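DegV domain-containing protein spr0652 (Streptococcus pneumoniae, PDB 6CNG) binds a long-chain fatty acid, here linoleic acid, and probably serves fatty acid metabolism as the lipid-carrying partner of a fatty acid kinase. Local coordinates at residues Ser29-Arg34 / Leu147-Leu152; Pro49-Val54 / Val58-Ala63; Val104-Thr107 / Gly112-Asn115; Ala183-Leu188 / Gly192-Leu197. One frame throughout, in Å; residues are numbered along the deposited sequence.

How the contacts relate
Contacts 2, 3 and 4 lie along the bound linoleic acid, while contact 1 stands behind them, with the side chain of C31 about 11 Å from the lipid. L50 of contact 2 and R193 of contact 4 both touch the ligand near its carboxylate end, although the centres of these contacts are about 20 Å apart. Contact 3, whose T107 also touches the lipid, reaches the same sheet as contact 2. Contact 1 adjoins both: S29 OG lies 3.0 Å from L50 N and R34 NH2 3.2 Å from D61 OD1 in a salt bridge, while L148 and L152 pack on V104. Contact 4 touches none of the others directly.

Contact 1. Residues Ser29-Arg34 / Leu147-Leu152; sequences SGCDYR and LLVEKL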
loop_
_atom_site.group_PDB
_atom_site.type_symbol
_atom_site.label_atom_id
_atom_site.label_comp_id
_atom_site.label_asym_id
_atom_site.label_seq_id
_atom_site.Cartn_x
_atom_site.Cartn_y
_atom_site.Cartn_z
ATOM N N SER A 29 2.534 7.314 -2.232
ATOM C CA SER A 29 2.053 7.311 -0.848
ATOM C C SER A 29 0.930 6.269 -0.563
ATOM O O SER A 29 0.331 6.289 0.528
ATOM C CB SER A 29 1.715 8.734 -0.409
ATOM O OG SER A 29 0.606 9.243 -1.079
ATOM N N GLY A 30 0.686 5.336 -1.487
ATOM C CA GLY A 30 0.049 4.079 -1.164
ATOM C C GLY A 30 0.933 3.129 -0.388
ATOM O O GLY A 30 0.435 2.117 0.113
ATOM N N CYS A 31 2.238 3.420 -0.326
ATOM C CA CYS A 31 3.191 2.807 0.594
ATOM C C CYS A 31 3.188 3.591 1.898
ATOM O O CYS A 31 3.180 4.819 1.902
ATOM C CB CYS A 31 4.603 2.857 0.003
ATOM S SG CYS A 31 5.975 2.302 1.047
ATOM N N ASP A 32 3.209 2.874 3.002
ATOM C CA ASP A 32 3.077 3.514 4.294
ATOM C C ASP A 32 4.389 3.998 4.879
ATOM O O ASP A 32 4.349 4.743 5.856
ATOM C CB ASP A 32 2.404 2.534 5.255
ATOM C CG ASP A 32 1.103 1.993 4.695
ATOM O OD1 ASP A 32 0.178 2.775 4.474
ATOM O OD2 ASP A 32 1.037 0.795 4.431
ATOM N N TYR A 33 5.530 3.601 4.317
ATOM C CA TYR A 33 6.829 4.052 4.796
ATOM C C TYR A 33 7.054 5.518 4.440
ATOM O O TYR A 33 6.857 5.928 3.295
ATOM C CB TYR A 33 7.943 3.219 4.148
ATOM C CG TYR A 33 8.073 1.797 4.634
ATOM C CD1 TYR A 33 8.064 1.494 5.978
ATOM C CD2 TYR A 33 8.203 0.761 3.741
ATOM C CE1 TYR A 33 8.187 0.188 6.409
ATOM C CE2 TYR A 33 8.326 -0.535 4.156
ATOM C CZ TYR A 33 8.321 -0.824 5.487
ATOM O OH TYR A 33 8.443 -2.149 5.871
ATOM N N ARG A 34 7.504 6.304 5.420
ATOM C CA ARG A 34 8.153 7.576 5.122
ATOM C C ARG A 34 9.670 7.434 5.112
ATOM O O ARG A 34 10.355 8.121 4.348
ATOM C CB ARG A 34 7.746 8.662 6.129
ATOM C CG ARG A 34 6.277 8.669 6.609
ATOM C CD ARG A 34 5.320 9.004 5.503
ATOM N NE ARG A 34 4.108 9.628 6.016
ATOM C CZ ARG A 34 3.110 10.058 5.251
ATOM N NH1 ARG A 34 3.176 9.918 3.937
ATOM N NH2 ARG A 34 2.051 10.632 5.798
ATOM N N LEU A 147 5.806 -4.507 1.912
ATOM C CA LEU A 147 6.626 -5.698 1.777
ATOM C C LEU A 147 7.483 -5.651 0.529
ATOM O O LEU A 147 8.643 -6.072 0.541
ATOM C CB LEU A 147 5.727 -6.913 1.708
ATOM C CG LEU A 147 5.182 -7.443 3.032
ATOM C CD1 LEU A 147 4.275 -8.613 2.765
ATOM C CD2 LEU A 147 6.305 -7.813 3.981
ATOM N N LEU A 148 6.919 -5.186 -0.572
ATOM C CA LEU A 148 7.692 -5.146 -1.801
ATOM C C LEU A 148 8.878 -4.225 -1.657
ATOM O O LEU A 148 9.966 -4.514 -2.141
ATOM C CB LEU A 148 6.839 -4.645 -2.949
ATOM C CG LEU A 148 5.686 -5.524 -3.381
ATOM C CD1 LEU A 148 4.994 -4.862 -4.532
ATOM C CD2 LEU A 148 6.158 -6.869 -3.783
ATOM N N VAL A 149 8.673 -3.090 -1.013
ATOM C CA VAL A 149 9.760 -2.145 -0.832
ATOM C C VAL A 149 10.816 -2.700 0.107
ATOM O O VAL A 149 12.015 -2.570 -0.139
ATOM C CB VAL A 149 9.153 -0.820 -0.357
ATOM C CG1 VAL A 149 10.142 -0.045 0.410
ATOM C CG2 VAL A 149 8.677 -0.067 -1.562
ATOM N N GLU A 150 10.393 -3.326 1.191
ATOM C CA GLU A 150 11.333 -4.002 2.054
ATOM C C GLU A 150 12.137 -5.042 1.289
ATOM O O GLU A 150 13.348 -5.174 1.493
ATOM C CB GLU A 150 10.578 -4.666 3.198
ATOM C CG GLU A 150 11.463 -5.638 3.951
ATOM C CD GLU A 150 10.826 -6.215 5.196
ATOM O OE1 GLU A 150 11.550 -6.851 5.992
ATOM O OE2 GLU A 150 9.612 -6.012 5.377
ATOM N N LYS A 151 11.485 -5.797 0.414
ATOM C CA LYS A 151 12.185 -6.837 -0.304
ATOM C C LYS A 151 13.166 -6.259 -1.304
ATOM O O LYS A 151 14.267 -6.782 -1.469
ATOM C CB LYS A 151 11.188 -7.734 -1.007
ATOM C CG LYS A 151 11.855 -8.846 -1.787
ATOM C CD LYS A 151 12.752 -9.745 -0.958
ATOM C CE LYS A 151 12.036 -10.345 0.206
ATOM N NZ LYS A 151 12.693 -11.568 0.749
ATOM N N LEU A 152 12.789 -5.216 -2.008
ATOM C CA LEU A 152 13.757 -4.619 -2.899
ATOM C C LEU A 152 15.016 -4.245 -2.128
ATOM O O LEU A 152 16.137 -4.517 -2.577
ATOM C CB LEU A 152 13.147 -3.400 -3.550
ATOM C CG LEU A 152 12.044 -3.627 -4.557
ATOM C CD1 LEU A 152 11.390 -2.355 -4.951
ATOM C CD2 LEU A 152 12.632 -4.286 -5.785
#
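Y33 CD2 meets V149 CG1 at 3.9 Å, the methyl lying obliquely to the ring, and the two side chains slide past each other in opposite directions. V149 carries CG1 anti to its backbone N (chi1 154°), which sends this branch to the tyrosine and leaves CG2 for C31, whose SG is a looser 4.4 Å away. At the far end of the ring, Y33 OH comes within 4.1 Å of E150 OE2, too far for a bond, with ring and carboxylate planes 72° apart. That carboxylate is claimed instead by K277, through a salt bridge to OE2. Behind the first shell, Y33 N donates to C31 SG at 3.5 Å, a link inside the loop that holds the sulfur and the tyrosine backbone together. D32 N is bonded to D146 OD1, fastening the loop to the same helix about one turn before V149, and D32 OD1 accepts from S282 N. The contact thus sets the loop that follows strand 23-28 against helix 143-157, whose other sides meet strand 247-253 through L147 and helix 162-174 through L152.

Contact 2. Residues Pro49-Val54 / Val58-Ala63; sequences PLTIQV and VFVDDA. With EIC (linoleic acid), chain C.
F59 and V54 lie across one another: V54 CG2 approaches F59 ring atom CE1 at 3.7 Å, obliquely to the ring. With CG anti to its carbonyl carbon (chi1 -62°), the F59 ring is carried back along its own strand toward V54, and its edge runs past I52 O, which lies near the ring plane 3.5 Å from CD1. I52 and F59 project from the same face of the hairpin, where M70 of helix 67-76 meets both. On the other face T51 and V60 cross, their CG2 methyls 4.1 Å apart, and V60 turns CG1 to P49 CG at 3.6 Å. The backbones fix this order. I52 and F59 form an antiparallel hydrogen-bonded pair, each N reaching the other's O at 3.0 Å, and T51-V60 and Q53-V58 flank it as non-hydrogen-bonded pairs. Past the strand end D61 N still donates to L50 O at 3.0 Å, and D61 centres an inverse gamma turn. Its buried carboxylate is gripped by L284 N, G283 N, S29 OG and the cation of R34, which would probably keep it ionised. L50 points its CD2 to C2 of linoleic acid, 3.4 Å away. This is an antiparallel beta hairpin, strands 43-54 and 57-60, in a mixed sheet that T51 and Q53 continue through A84 and K82, and it contributes L50 to the fatty acid pocket, beside the carboxylate end of the lipid.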
loop_
_atom_site.group_PDB
_atom_site.type_symbol
_atom_site.label_atom_id
_atom_site.label_comp_id
_atom_site.label_asym_id
_atom_site.label_seq_id
_atom_site.Cartn_x
_atom_site.Cartn_y
_atom_site.Cartn_z
ATOM N N PRO A 49 4.202 11.792 -3.005
ATOM C CA PRO A 49 2.873 11.934 -2.417
ATOM C C PRO A 49 1.769 12.061 -3.452
ATOM O O PRO A 49 1.899 12.735 -4.472
ATOM C CB PRO A 49 3.004 13.226 -1.608
ATOM C CG PRO A 49 4.003 13.984 -2.324
ATOM C CD PRO A 49 4.993 13.025 -2.846
ATOM N N LEU A 50 0.664 11.404 -3.164
ATOM C CA LEU A 50 -0.597 11.785 -3.775
ATOM C C LEU A 50 -1.214 12.916 -2.960
ATOM O O LEU A 50 -0.743 13.262 -1.880
ATOM C CB LEU A 50 -1.552 10.587 -3.855
ATOM C CG LEU A 50 -1.295 9.678 -5.054
ATOM C CD1 LEU A 50 -0.164 8.722 -4.807
ATOM C CD2 LEU A 50 -2.526 8.930 -5.463
ATOM N N THR A 51 -2.298 13.470 -3.477
ATOM C CA THR A 51 -2.977 14.560 -2.807
ATOM C C THR A 51 -4.409 14.168 -2.518
ATOM O O THR A 51 -4.985 13.313 -3.187
ATOM C CB THR A 51 -2.979 15.820 -3.659
ATOM O OG1 THR A 51 -3.630 15.546 -4.899
ATOM C CG2 THR A 51 -1.575 16.266 -3.929
ATOM N N ILE A 52 -4.962 14.813 -1.497
ATOM C CA ILE A 52 -6.357 14.678 -1.108
ATOM C C ILE A 52 -6.939 16.075 -0.979
ATOM O O ILE A 52 -6.456 16.874 -0.179
ATOM C CB ILE A 52 -6.494 13.931 0.224
ATOM C CG1 ILE A 52 -5.997 12.486 0.054
ATOM C CG2 ILE A 52 -7.923 13.950 0.694
ATOM C CD1 ILE A 52 -5.324 11.929 1.258
ATOM N N GLN A 53 -7.960 16.367 -1.759
ATOM C CA GLN A 53 -8.602 17.675 -1.750
ATOM C C GLN A 53 -9.861 17.610 -0.893
ATOM O O GLN A 53 -10.744 16.791 -1.154
ATOM C CB GLN A 53 -8.951 18.071 -3.185
ATOM C CG GLN A 53 -9.592 19.465 -3.354
ATOM C CD GLN A 53 -10.626 19.546 -4.505
ATOM O OE1 GLN A 53 -11.845 19.453 -4.288
ATOM N NE2 GLN A 53 -10.135 19.727 -5.725
ATOM N N VAL A 54 -9.940 18.473 0.122
ATOM C CA VAL A 54 -11.127 18.623 0.960
ATOM C C VAL A 54 -11.613 20.056 0.823
ATOM O O VAL A 54 -10.973 20.977 1.332
ATOM C CB VAL A 54 -10.832 18.304 2.426
ATOM C CG1 VAL A 54 -12.085 18.300 3.199
ATOM C CG2 VAL A 54 -10.113 16.976 2.538
ATOM N N VAL A 58 -6.001 21.686 0.035
ATOM C CA VAL A 58 -5.284 20.538 -0.495
ATOM C C VAL A 58 -4.303 20.024 0.547
ATOM O O VAL A 58 -3.580 20.800 1.179
ATOM C CB VAL A 58 -4.559 20.868 -1.808
ATOM C CG1 VAL A 58 -3.708 19.715 -2.205
ATOM C CG2 VAL A 58 -5.548 21.182 -2.888
ATOM N N PHE A 59 -4.286 18.716 0.719
ATOM C CA PHE A 59 -3.373 18.062 1.626
ATOM C C PHE A 59 -2.441 17.209 0.786
ATOM O O PHE A 59 -2.888 16.426 -0.063
ATOM C CB PHE A 59 -4.146 17.206 2.617
ATOM C CG PHE A 59 -5.089 17.988 3.482
ATOM C CD1 PHE A 59 -6.382 18.245 3.067
ATOM C CD2 PHE A 59 -4.689 18.460 4.724
ATOM C CE1 PHE A 59 -7.242 18.955 3.867
ATOM C CE2 PHE A 59 -5.556 19.176 5.533
ATOM C CZ PHE A 59 -6.829 19.419 5.110
ATOM N N VAL A 60 -1.156 17.394 0.989
ATOM C CA VAL A 60 -0.157 16.610 0.289
ATOM C C VAL A 60 0.322 15.527 1.236
ATOM O O VAL A 60 0.657 15.804 2.392
ATOM C CB VAL A 60 0.995 17.491 -0.198
ATOM C CG1 VAL A 60 2.019 16.632 -0.889
ATOM C CG2 VAL A 60 0.458 18.531 -1.133
ATOM N N ASP A 61 0.319 14.286 0.748
ATOM C CA ASP A 61 0.568 13.115 1.585
ATOM C C ASP A 61 2.058 12.809 1.624
ATOM O O ASP A 61 2.531 11.789 1.127
ATOM C CB ASP A 61 -0.220 11.919 1.072
ATOM C CG ASP A 61 -0.198 10.713 2.037
ATOM O OD1 ASP A 61 0.153 10.856 3.219
ATOM O OD2 ASP A 61 -0.552 9.605 1.597
ATOM N N ASP A 62 2.788 13.733 2.224
ATOM C CA ASP A 62 4.179 13.548 2.583
ATOM C C ASP A 62 4.270 13.490 4.102
ATOM O O ASP A 62 3.273 13.587 4.814
ATOM C CB ASP A 62 5.048 14.617 1.927
ATOM C CG ASP A 62 4.810 15.966 2.475
ATOM O OD1 ASP A 62 4.394 16.052 3.640
ATOM O OD2 ASP A 62 5.054 16.945 1.740
ATOM N N ALA A 63 5.486 13.321 4.607
ATOM C CA ALA A 63 5.649 13.111 6.042
ATOM C C ALA A 63 5.337 14.353 6.874
ATOM O O ALA A 63 5.169 14.226 8.093
ATOM C CB ALA A 63 7.065 12.635 6.347
HETATM C C1 EIC C . -5.849 8.520 -6.862
HETATM C C2 EIC C . -5.593 7.499 -5.760
HETATM C C3 EIC C . -6.685 6.462 -5.620
HETATM C C4 EIC C . -6.249 5.314 -4.739
HETATM C C5 EIC C . -7.294 4.222 -4.675
HETATM C C6 EIC C . -6.813 3.012 -3.881
HETATM C C7 EIC C . -6.813 3.231 -2.362
HETATM C C8 EIC C . -6.173 2.060 -1.641
HETATM C C9 EIC C . -6.096 2.403 -0.172
HETATM C C10 EIC C . -7.016 1.999 0.676
HETATM C C11 EIC C . -8.228 1.180 0.250
HETATM C C12 EIC C . -8.317 0.042 1.257
HETATM C C13 EIC C . -8.437 -1.230 0.942
HETATM C C14 EIC C . -8.536 -1.706 -0.492
HETATM C C15 EIC C . -7.158 -1.934 -1.109
HETATM C C16 EIC C . -7.319 -2.437 -2.536
HETATM C C17 EIC C . -5.998 -2.525 -3.243
HETATM C C18 EIC C . -6.219 -2.986 -4.666
HETATM O O1 EIC C . -5.284 8.424 -7.985
HETATM O O2 EIC C . -6.640 9.469 -6.639
#

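Contact 3. Residues Val104-Thr107 / Gly112-Asn115; sequences VTIT and GSHN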
loop_
_atom_site.group_PDB
_atom_site.type_symbol
_atom_site.label_atom_id
_atom_site.label_comp_id
_atom_site.label_asym_id
_atom_site.label_seq_id
_atom_site.Cartn_x
_atom_site.Cartn_y
_atom_site.Cartn_z
ATOM N N VAL A 104 7.711 1.461 -7.303
ATOM C CA VAL A 104 6.528 0.684 -6.990
ATOM C C VAL A 104 5.382 1.658 -6.830
ATOM O O VAL A 104 5.445 2.567 -6.001
ATOM C CB VAL A 104 6.721 -0.123 -5.701
ATOM C CG1 VAL A 104 5.567 -1.074 -5.478
ATOM C CG2 VAL A 104 8.019 -0.855 -5.750
ATOM N N THR A 105 4.328 1.451 -7.593
ATOM C CA THR A 105 3.115 2.216 -7.460
ATOM C C THR A 105 1.996 1.390 -6.850
ATOM O O THR A 105 1.970 0.163 -6.891
ATOM C CB THR A 105 2.634 2.755 -8.806
ATOM O OG1 THR A 105 2.070 1.691 -9.575
ATOM C CG2 THR A 105 3.757 3.380 -9.543
ATOM N N ILE A 106 1.064 2.110 -6.263
ATOM C CA ILE A 106 -0.214 1.551 -5.934
ATOM C C ILE A 106 -0.884 1.041 -7.212
ATOM O O ILE A 106 -0.529 1.421 -8.341
ATOM C CB ILE A 106 -0.984 2.715 -5.278
ATOM C CG1 ILE A 106 -2.042 2.208 -4.295
ATOM C CG2 ILE A 106 -1.522 3.685 -6.369
ATOM C CD1 ILE A 106 -2.771 3.309 -3.502
ATOM N N THR A 107 -1.848 0.135 -7.023
ATOM C CA THR A 107 -2.561 -0.484 -8.130
ATOM C C THR A 107 -2.845 0.495 -9.260
ATOM O O THR A 107 -3.500 1.518 -9.067
ATOM C CB THR A 107 -3.881 -1.081 -7.660
ATOM O OG1 THR A 107 -4.684 -1.355 -8.810
ATOM C CG2 THR A 107 -4.614 -0.158 -6.718
ATOM N N GLY A 112 -4.083 6.435 -11.398
ATOM C CA GLY A 112 -3.199 6.729 -12.496
ATOM C C GLY A 112 -1.751 6.900 -12.111
ATOM O O GLY A 112 -0.932 7.335 -12.922
ATOM N N SER A 113 -1.409 6.561 -10.878
ATOM C CA SER A 113 -0.028 6.678 -10.439
ATOM C C SER A 113 0.895 5.887 -11.355
ATOM O O SER A 113 1.936 6.382 -11.794
ATOM C CB SER A 113 0.069 6.185 -8.994
ATOM O OG SER A 113 1.361 6.379 -8.482
ATOM N N HIS A 114 0.526 4.653 -11.645
ATOM C CA HIS A 114 1.370 3.821 -12.473
ATOM C C HIS A 114 1.484 4.371 -13.882
ATOM O O HIS A 114 2.550 4.306 -14.482
ATOM C CB HIS A 114 0.800 2.421 -12.489
ATOM C CG HIS A 114 1.581 1.477 -13.323
ATOM N ND1 HIS A 114 1.146 1.040 -14.552
ATOM C CD2 HIS A 114 2.780 0.896 -13.117
ATOM C CE1 HIS A 114 2.051 0.233 -15.073
ATOM N NE2 HIS A 114 3.050 0.126 -14.220
ATOM N N ASN A 115 0.397 4.904 -14.431
ATOM C CA ASN A 115 0.450 5.487 -15.769
ATOM C C ASN A 115 1.441 6.640 -15.818
ATOM O O ASN A 115 2.229 6.746 -16.755
ATOM C CB ASN A 115 -0.955 5.932 -16.187
ATOM C CG ASN A 115 -1.009 6.519 -17.595
ATOM O OD1 ASN A 115 -0.900 7.720 -17.785
ATOM N ND2 ASN A 115 -1.209 5.672 -18.569
HETATM O O HOH W 1 -1.482 3.547 -9.950
#
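The contact lies at the first link of a beta-alpha-beta unit, strand 100-105, helix 113-127 and strand 132-137, and here T105 and I106 face the first turn of the helix. T105 meets H114 at about a right angle: its OG1 lies 3.3 Å from H114 CB and near the plane of the imidazole, at the ring edge. The hydroxyl sits between the backbone N and the carbonyl carbon (chi1 74°), from where T105 OG1 donates to I106 O at 2.9 Å, reaching it 33° off the carbonyl plane. The methyl takes the other branch, with T105 CG2 3.8 Å from H114 CA. Alongside, I106 CG2 packs on S113 CB at 4.0 Å, while the rest of the isoleucine leads away from the helix. A water 2.8 Å from I106 O can serve as a second donor to it, and accepts from H114 N at 2.9 Å. The water can thereby bridge I106 O to an early helical N-H, near G112 at the N-cap position. The serine hydroxyl is turned to other partners: S113 OG is bonded to Y91 OH and D28 OD2, and D28 OD2 also accepts from I106 N, so one carboxylate oxygen holds both segments. S113 N is taken by S111 OG, the hydroxyl that binds the carboxylate of linoleic acid. The lipid also touches T107. The helix start thus lies directly behind the fatty acid head-group site of the DegV fold, with S113 N as a second-shell partner of its serine.

Contact 4. Residues Ala183-Leu188 / Gly192-Leu197; sequences AKVDNL and GRLSKL. With EIC (linoleic acid), chain C; ACT (acetate ion), chain I.
L188 O accepts from R193 N at 2.9 Å in a fairly straight bond, 166° at the hydrogen, with the donor tilted 28° from the carbonyl plane. G192 N is nearby at 3.2 Å from L188 O but badly angled; it bonds to V189 O instead. Together the two bonds make a Schellman motif that ends helix 186-190, with G192 at positive phi as its C-prime residue. The reversal brings the next side chains back over the helix. R193 CB sits 4.0 Å from L188 CD2, the two side chains crossing at about a right angle, and L194 CB is 4.0 Å from L188 CB. With CG anti to its backbone N (chi1 -175°), L194 extends to V185, placing CD2 3.9 Å from V185 CB. Both leucines also rest on L219 of strand 219-226. Beyond CB the arginine leaves the helix, bending at chi2 toward the lipid. One face of its guanidinium lies under linoleic acid, C3 standing 3.7 Å above the centre. R193 NH1 is also 3.7 Å from the carboxylate oxygen O2, longer than a bond, though the positive charge would probably still favour a carboxylate there. R193 NE donates to L110 O, which helps to fix the plane of the group. A Schellman turn thus delivers an arginine to the head-group end of the fatty acid pocket, beside S111, whose OG is hydrogen-bonded to the ligand.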
loop_
_atom_site.group_PDB
_atom_site.type_symbol
_atom_site.label_atom_id
_atom_site.label_comp_id
_atom_site.label_asym_id
_atom_site.label_seq_id
_atom_site.Cartn_x
_atom_site.Cartn_y
_atom_site.Cartn_z
ATOM N N ALA A 183 -14.204 -1.082 8.048
ATOM C CA ALA A 183 -15.454 -0.730 8.690
ATOM C C ALA A 183 -16.222 0.334 7.922
ATOM O O ALA A 183 -17.435 0.439 8.078
ATOM C CB ALA A 183 -15.132 -0.222 10.080
ATOM N N LYS A 184 -15.553 1.114 7.094
ATOM C CA LYS A 184 -16.241 2.093 6.286
ATOM C C LYS A 184 -15.591 2.101 4.927
ATOM O O LYS A 184 -14.377 1.919 4.812
ATOM C CB LYS A 184 -16.103 3.476 6.877
ATOM C CG LYS A 184 -17.073 3.731 7.996
ATOM C CD LYS A 184 -16.672 4.839 8.896
ATOM C CE LYS A 184 -17.905 5.485 9.510
ATOM N NZ LYS A 184 -19.028 4.527 9.692
ATOM N N VAL A 185 -16.404 2.299 3.903
ATOM C CA VAL A 185 -15.915 2.291 2.522
ATOM C C VAL A 185 -16.496 3.450 1.737
ATOM O O VAL A 185 -16.475 3.464 0.508
ATOM C CB VAL A 185 -16.232 0.952 1.835
ATOM C CG1 VAL A 185 -15.627 -0.205 2.599
ATOM C CG2 VAL A 185 -17.707 0.777 1.719
ATOM N N ASP A 186 -16.997 4.445 2.449
ATOM C CA ASP A 186 -17.720 5.522 1.798
ATOM C C ASP A 186 -16.831 6.307 0.857
ATOM O O ASP A 186 -17.270 6.708 -0.211
ATOM C CB ASP A 186 -18.333 6.431 2.854
ATOM C CG ASP A 186 -19.162 5.655 3.864
ATOM O OD1 ASP A 186 -19.876 4.731 3.441
ATOM O OD2 ASP A 186 -19.075 5.929 5.073
ATOM N N ASN A 187 -15.585 6.558 1.235
ATOM C CA ASN A 187 -14.730 7.341 0.361
ATOM C C ASN A 187 -14.374 6.576 -0.900
ATOM O O ASN A 187 -14.260 7.169 -1.973
ATOM C CB ASN A 187 -13.479 7.781 1.098
ATOM C CG ASN A 187 -13.756 8.898 2.079
ATOM O OD1 ASN A 187 -14.782 9.553 2.033
ATOM N ND2 ASN A 187 -12.855 9.093 2.983
ATOM N N LEU A 188 -14.172 5.269 -0.791
ATOM C CA LEU A 188 -14.008 4.444 -1.981
ATOM C C LEU A 188 -15.195 4.592 -2.929
ATOM O O LEU A 188 -15.029 4.813 -4.131
ATOM C CB LEU A 188 -13.836 2.983 -1.573
ATOM C CG LEU A 188 -12.478 2.623 -0.997
ATOM C CD1 LEU A 188 -12.568 1.333 -0.204
ATOM C CD2 LEU A 188 -11.438 2.535 -2.098
ATOM N N GLY A 192 -15.542 6.474 -6.843
ATOM C CA GLY A 192 -15.685 5.564 -7.965
ATOM C C GLY A 192 -14.692 4.433 -8.002
ATOM O O GLY A 192 -14.309 4.000 -9.088
ATOM N N ARG A 193 -14.281 3.927 -6.837
ATOM C CA ARG A 193 -13.338 2.819 -6.737
ATOM C C ARG A 193 -13.958 1.584 -6.095
ATOM O O ARG A 193 -13.267 0.586 -5.865
ATOM C CB ARG A 193 -12.081 3.263 -5.989
ATOM C CG ARG A 193 -11.023 3.826 -6.920
ATOM C CD ARG A 193 -10.610 5.200 -6.572
ATOM N NE ARG A 193 -9.805 5.774 -7.645
ATOM C CZ ARG A 193 -9.609 7.073 -7.834
ATOM N NH1 ARG A 193 -8.879 7.481 -8.835
ATOM N NH2 ARG A 193 -10.111 7.965 -7.023
ATOM N N LEU A 194 -15.246 1.619 -5.845
ATOM C CA LEU A 194 -15.996 0.489 -5.335
ATOM C C LEU A 194 -17.448 0.757 -5.720
ATOM O O LEU A 194 -17.909 1.896 -5.636
ATOM C CB LEU A 194 -15.834 0.372 -3.829
ATOM C CG LEU A 194 -16.473 -0.836 -3.192
ATOM C CD1 LEU A 194 -15.846 -2.127 -3.574
ATOM C CD2 LEU A 194 -16.377 -0.668 -1.740
ATOM N N SER A 195 -18.133 -0.280 -6.208
ATOM C CA SER A 195 -19.506 -0.128 -6.666
ATOM C C SER A 195 -20.437 0.105 -5.487
ATOM O O SER A 195 -20.214 -0.400 -4.389
ATOM C CB SER A 195 -19.949 -1.398 -7.406
ATOM O OG SER A 195 -19.995 -2.495 -6.514
ATOM N N LYS A 196 -21.496 0.889 -5.736
ATOM C CA LYS A 196 -22.651 0.929 -4.840
ATOM C C LYS A 196 -23.228 -0.459 -4.582
ATOM O O LYS A 196 -23.727 -0.717 -3.487
ATOM C CB LYS A 196 -23.737 1.833 -5.423
ATOM C CG LYS A 196 -23.507 3.323 -5.263
ATOM C CD LYS A 196 -22.547 3.887 -6.290
ATOM C CE LYS A 196 -22.607 5.423 -6.294
ATOM N NZ LYS A 196 -21.569 6.091 -7.156
ATOM N N LEU A 197 -23.168 -1.358 -5.569
ATOM C CA LEU A 197 -23.521 -2.770 -5.419
ATOM C C LEU A 197 -22.863 -3.368 -4.181
ATOM O O LEU A 197 -23.545 -3.716 -3.206
ATOM C CB LEU A 197 -23.102 -3.548 -6.680
ATOM C CG LEU A 197 -23.610 -4.980 -6.883
ATOM C CD1 LEU A 197 -25.123 -4.961 -6.840
ATOM C CD2 LEU A 197 -23.098 -5.594 -8.202
HETATM C C1 EIC C . -5.849 8.520 -6.862
HETATM C C2 EIC C . -5.593 7.499 -5.760
HETATM C C3 EIC C . -6.685 6.462 -5.620
HETATM C C4 EIC C . -6.249 5.314 -4.739
HETATM C C5 EIC C . -7.294 4.222 -4.675
HETATM C C6 EIC C . -6.813 3.012 -3.881
HETATM C C7 EIC C . -6.813 3.231 -2.362
HETATM C C8 EIC C . -6.173 2.060 -1.641
HETATM C C9 EIC C . -6.096 2.403 -0.172
HETATM C C10 EIC C . -7.016 1.999 0.676
HETATM C C11 EIC C . -8.228 1.180 0.250
HETATM C C12 EIC C . -8.317 0.042 1.257
HETATM C C13 EIC C . -8.437 -1.230 0.942
HETATM C C14 EIC C . -8.536 -1.706 -0.492
HETATM C C15 EIC C . -7.158 -1.934 -1.109
HETATM C C16 EIC C . -7.319 -2.437 -2.536
HETATM C C17 EIC C . -5.998 -2.525 -3.243
HETATM C C18 EIC C . -6.219 -2.986 -4.666
HETATM O O1 EIC C . -5.284 8.424 -7.985
HETATM O O2 EIC C . -6.640 9.469 -6.639
HETATM C C ACT I . -21.342 6.486 6.620
HETATM O O ACT I . -21.487 6.588 5.373
HETATM O OXT ACT I . -20.415 5.891 7.254
HETATM C CH3 ACT I . -22.463 7.199 7.469
#